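Local coordinates for sister chromatid cohesion protein (PDB 5T8V), which probably loads the cohesin ring onto chromatin, the chain here being the C-terminal, HEAT-repeat part of the loader subunit Scc2, at residues L514-L517 against Q518-S521; V504-G508 against P509-T513. One frame throughout, in Å; residues are numbered along the deposited sequence.

Interaction 1: L514-L517 against Q518-S521; sequences LEYL and QSRS
Tyr516 and Arg520, one turn apart on helix 509-520, meet through the aliphatic part of the arginine. Arg520 CG lies over one face of the phenol ring, 4.2 Å from the ring centroid of Tyr516 and 19° off the ring normal, a CH-pi contact displaced toward the rim. Arg520 then bends at chi2 and chi3, bringing its CD to 3.4 Å from Tyr516 OH; the guanidinium plane is turned 52° from the ring, with Tyr516 CE2 at its edge. With CG anti to the backbone N (chi1 176°), the Tyr516 ring points outward and leans toward the C-terminal end, where Arg520 can cover it; it also rests on helix 590-602.

The tightly packed side belongs to Leu514 and Leu517, both buried: Leu514 lies against Ile536, Ile537 and Trp540 of helix 527-550, and Leu517 against Pro419 and Asp420. Toward solvent, exposed Ser519 turns its hydroxyl back onto the helix, and OG donates to Tyr516 O at 2.8 Å, in the carbonyl plane on a lone pair. The same oxygen accepts Arg520 N at 3.0 Å, so two donors grip it. The outward end of Arg520 is anchored by a salt bridge from NH2 to Asp420. These are the last turns of an amphipathic helix, as in HEAT repeats, one side packed on neighbouring helices and loops, with polar residues on the outer side.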
loop_
_atom_site.group_PDB
_atom_site.type_symbol
_atom_site.label_atom_id
_atom_site.label_comp_id
_atom_site.label_asym_id
_atom_site.label_seq_id
_atom_site.Cartn_x
_atom_site.Cartn_y
_atom_site.Cartn_z
ATOM N N LEU A 514 19.350 36.011 9.974
ATOM C CA LEU A 514 20.408 36.455 10.875
ATOM C C LEU A 514 19.997 37.703 11.647
ATOM O O LEU A 514 20.339 37.847 12.826
ATOM C CB LEU A 514 21.693 36.703 10.088
ATOM C CG LEU A 514 22.461 35.434 9.714
ATOM C CD1 LEU A 514 23.541 35.743 8.687
ATOM C CD2 LEU A 514 23.076 34.797 10.952
ATOM N N GLU A 515 19.269 38.619 11.007
ATOM C CA GLU A 515 18.826 39.820 11.707
ATOM C C GLU A 515 17.797 39.481 12.776
ATOM O O GLU A 515 17.785 40.093 13.851
ATOM C CB GLU A 515 18.256 40.830 10.709
ATOM C CG GLU A 515 19.294 41.409 9.757
ATOM C CD GLU A 515 20.304 42.296 10.457
ATOM O OE1 GLU A 515 20.101 42.611 11.650
ATOM O OE2 GLU A 515 21.307 42.676 9.815
ATOM N N TYR A 516 16.930 38.507 12.504
ATOM C CA TYR A 516 15.985 38.050 13.516
ATOM C C TYR A 516 16.724 37.462 14.712
ATOM O O TYR A 516 16.545 37.906 15.856
ATOM C CB TYR A 516 15.027 37.026 12.907
ATOM C CG TYR A 516 14.064 36.421 13.901
ATOM C CD1 TYR A 516 12.974 37.144 14.372
ATOM C CD2 TYR A 516 14.242 35.126 14.368
ATOM C CE1 TYR A 516 12.090 36.593 15.283
ATOM C CE2 TYR A 516 13.363 34.566 15.280
ATOM C CZ TYR A 516 12.290 35.304 15.732
ATOM O OH TYR A 516 11.416 34.746 16.638
ATOM N N LEU A 517 17.570 36.457 14.463
ATOM C CA LEU A 517 18.350 35.872 15.548
ATOM C C LEU A 517 19.134 36.936 16.302
ATOM O O LEU A 517 19.313 36.831 17.521
ATOM C CB LEU A 517 19.303 34.806 15.000
ATOM C CG LEU A 517 18.671 33.569 14.360
ATOM C CD1 LEU A 517 19.760 32.639 13.864
ATOM C CD2 LEU A 517 17.760 32.839 15.333
ATOM N N GLN A 518 19.602 37.969 15.599
ATOM C CA GLN A 518 20.322 39.056 16.252
ATOM C C GLN A 518 19.411 39.813 17.207
ATOM O O GLN A 518 19.752 40.018 18.378
ATOM C CB GLN A 518 20.899 40.002 15.200
ATOM C CG GLN A 518 21.781 41.101 15.768
ATOM C CD GLN A 518 23.103 40.572 16.285
ATOM O OE1 GLN A 518 24.027 40.320 15.511
ATOM N NE2 GLN A 518 23.199 40.395 17.599
ATOM N N SER A 519 18.243 40.242 16.721
ATOM C CA SER A 519 17.313 40.967 17.580
ATOM C C SER A 519 16.972 40.158 18.824
ATOM O O SER A 519 16.939 40.700 19.934
ATOM C CB SER A 519 16.041 41.317 16.808
ATOM O OG SER A 519 15.201 40.184 16.669
ATOM N N ARG A 520 16.719 38.854 18.664
ATOM C CA ARG A 520 16.411 38.037 19.835
ATOM C C ARG A 520 17.640 37.821 20.706
ATOM O O ARG A 520 17.511 37.640 21.923
ATOM C CB ARG A 520 15.819 36.694 19.412
ATOM C CG ARG A 520 14.469 36.820 18.733
ATOM C CD ARG A 520 13.525 35.696 19.125
ATOM N NE ARG A 520 14.102 34.374 18.880
ATOM C CZ ARG A 520 14.533 33.534 19.819
ATOM N NH1 ARG A 520 14.462 33.846 21.108
ATOM N NH2 ARG A 520 15.034 32.362 19.463
ATOM N N SER A 521 18.830 37.833 20.116
ATOM C CA SER A 521 20.059 37.712 20.890
ATOM C C SER A 521 20.303 39.003 21.664
ATOM O O SER A 521 21.403 39.248 22.151
ATOM C CB SER A 521 21.246 37.398 19.976
ATOM O OG SER A 521 22.409 37.105 20.731
#

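Interaction 2: V504-G508 against P509-T513; sequences VAWTG and PYRAT
Trp506 and Arg511 make the polar-aromatic part of this contact at the start of helix 509-520. The guanidinium lies off-centre over the indole, Arg511 CZ being 4.3 Å from the centroid of the five-membered ring of Trp506 and 33° off its normal: a cation-pi contact. Arg511 NE stands over the indole face, near the rim, 3.5 Å from Trp506 CE2, and the two planes are inclined by 53° rather than stacked flat. The first torsion of Arg511 (chi1 -174°) turns CG away from the backbone N, sending the chain toward the loop, and Trp506 O lies near the guanidinium plane at its edge, 3.1 Å from Arg511 NE. A salt bridge from NH1 to Glu515 fixes the far end of the guanidinium. Arg568 makes a second cation-pi contact with the indole and Tyr583 an edge-to-face one.

Hydrogen bonds shape the backbone. Gly508 N bonds to Ala505 O, closing a type I turn, and Ala512 N donates to Gly508 O at 3.1 Å, opening the helical ladder. At the next residue, Pro509 O accepts both Thr513 N and, from above the carbonyl plane, Thr513 OG1 at 3.0 Å. Val504 O takes a bond from Trp540 NE1.

Nonpolar packing is slighter: Val504 CA approaches Tyr510 CD2 at 4.3 Å, while Tyr510 stacks on Trp540. Gly508 at the N-cap and Pro509 in the first turn make this a tight turn-to-helix junction, joining successive helices of a mainly helical HEAT-repeat solenoid.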
loop_
_atom_site.group_PDB
_atom_site.type_symbol
_atom_site.label_atom_id
_atom_site.label_comp_id
_atom_site.label_asym_id
_atom_site.label_seq_id
_atom_site.Cartn_x
_atom_site.Cartn_y
_atom_site.Cartn_z
ATOM N N VAL A 504 21.289 33.868 -1.770
ATOM C CA VAL A 504 22.439 34.397 -1.046
ATOM C C VAL A 504 22.459 35.916 -1.151
ATOM O O VAL A 504 23.462 36.557 -0.816
ATOM C CB VAL A 504 23.752 33.789 -1.576
ATOM C CG1 VAL A 504 23.722 32.271 -1.447
ATOM C CG2 VAL A 504 23.996 34.203 -3.026
ATOM N N ALA A 505 21.355 36.501 -1.608
ATOM C CA ALA A 505 21.287 37.944 -1.781
ATOM C C ALA A 505 21.522 38.657 -0.454
ATOM O O ALA A 505 21.206 38.143 0.623
ATOM C CB ALA A 505 19.931 38.345 -2.357
ATOM N N TRP A 506 22.083 39.865 -0.546
ATOM C CA TRP A 506 22.421 40.632 0.649
ATOM C C TRP A 506 21.188 40.954 1.481
ATOM O O TRP A 506 21.270 41.013 2.713
ATOM C CB TRP A 506 23.142 41.918 0.246
ATOM C CG TRP A 506 23.586 42.750 1.398
ATOM C CD1 TRP A 506 23.250 44.045 1.652
ATOM C CD2 TRP A 506 24.449 42.342 2.465
ATOM N NE1 TRP A 506 23.855 44.473 2.809
ATOM C CE2 TRP A 506 24.597 43.444 3.327
ATOM C CE3 TRP A 506 25.112 41.151 2.772
ATOM C CZ2 TRP A 506 25.381 43.391 4.478
ATOM C CZ3 TRP A 506 25.888 41.100 3.909
ATOM C CH2 TRP A 506 26.017 42.212 4.751
ATOM N N THR A 507 20.042 41.171 0.835
ATOM C CA THR A 507 18.796 41.469 1.531
ATOM C C THR A 507 17.814 40.305 1.466
ATOM O O THR A 507 16.604 40.513 1.594
ATOM C CB THR A 507 18.150 42.726 0.950
ATOM O OG1 THR A 507 17.777 42.490 -0.413
ATOM C CG2 THR A 507 19.113 43.900 1.011
ATOM N N GLY A 508 18.315 39.086 1.275
ATOM C CA GLY A 508 17.473 37.932 1.083
ATOM C C GLY A 508 17.208 37.161 2.362
ATOM O O GLY A 508 17.261 37.710 3.468
ATOM N N PRO A 509 16.919 35.860 2.233
ATOM C CA PRO A 509 16.503 35.092 3.419
ATOM C C PRO A 509 17.589 34.944 4.470
ATOM O O PRO A 509 17.291 35.030 5.666
ATOM C CB PRO A 509 16.088 33.737 2.827
ATOM C CG PRO A 509 16.811 33.649 1.528
ATOM C CD PRO A 509 16.885 35.045 1.007
ATOM N N TYR A 510 18.841 34.706 4.069
ATOM C CA TYR A 510 19.916 34.604 5.051
ATOM C C TYR A 510 19.999 35.868 5.897
ATOM O O TYR A 510 20.061 35.806 7.133
ATOM C CB TYR A 510 21.246 34.341 4.347
ATOM C CG TYR A 510 21.433 32.909 3.907
ATOM C CD1 TYR A 510 21.935 31.957 4.783
ATOM C CD2 TYR A 510 21.108 32.507 2.620
ATOM C CE1 TYR A 510 22.105 30.647 4.389
ATOM C CE2 TYR A 510 21.278 31.197 2.216
ATOM C CZ TYR A 510 21.776 30.273 3.105
ATOM O OH TYR A 510 21.946 28.971 2.711
ATOM N N ARG A 511 19.993 37.031 5.243
ATOM C CA ARG A 511 20.014 38.299 5.960
ATOM C C ARG A 511 18.878 38.381 6.971
ATOM O O ARG A 511 19.093 38.736 8.134
ATOM C CB ARG A 511 19.921 39.455 4.965
ATOM C CG ARG A 511 20.077 40.835 5.590
ATOM C CD ARG A 511 21.534 41.197 5.813
ATOM N NE ARG A 511 21.810 42.545 5.323
ATOM C CZ ARG A 511 21.744 43.648 6.059
ATOM N NH1 ARG A 511 21.421 43.583 7.344
ATOM N NH2 ARG A 511 22.007 44.823 5.507
ATOM N N ALA A 512 17.654 38.067 6.541
ATOM C CA ALA A 512 16.501 38.193 7.427
ATOM C C ALA A 512 16.624 37.261 8.625
ATOM O O ALA A 512 16.380 37.664 9.769
ATOM C CB ALA A 512 15.212 37.908 6.656
ATOM N N THR A 513 17.001 36.004 8.379
ATOM C CA THR A 513 17.164 35.054 9.473
ATOM C C THR A 513 18.201 35.551 10.472
ATOM O O THR A 513 17.970 35.537 11.688
ATOM C CB THR A 513 17.562 33.684 8.922
ATOM O OG1 THR A 513 16.604 33.262 7.945
ATOM C CG2 THR A 513 17.622 32.651 10.035
#

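Both contacts are local and belong to helix 509-520: interaction 2 sets its N-terminal end and interaction 1 lies toward its C-terminal end, with centres about 13 Å apart. Interaction 2 is mostly buried, and there an arginine meets an indole, with Tyr583 and a further arginine, Arg568, also against it. Interaction 1 is partly buried, and its arginine lays CG over a phenol ring while the charge turns to Asp420. Arg511 of interaction 2 and Glu515 of interaction 1 pair in a salt bridge, tying the first turn to the middle of the helix. Helices 527-550 and 590-602 flank both contacts, so a single pair of neighbours packs along much of the helix.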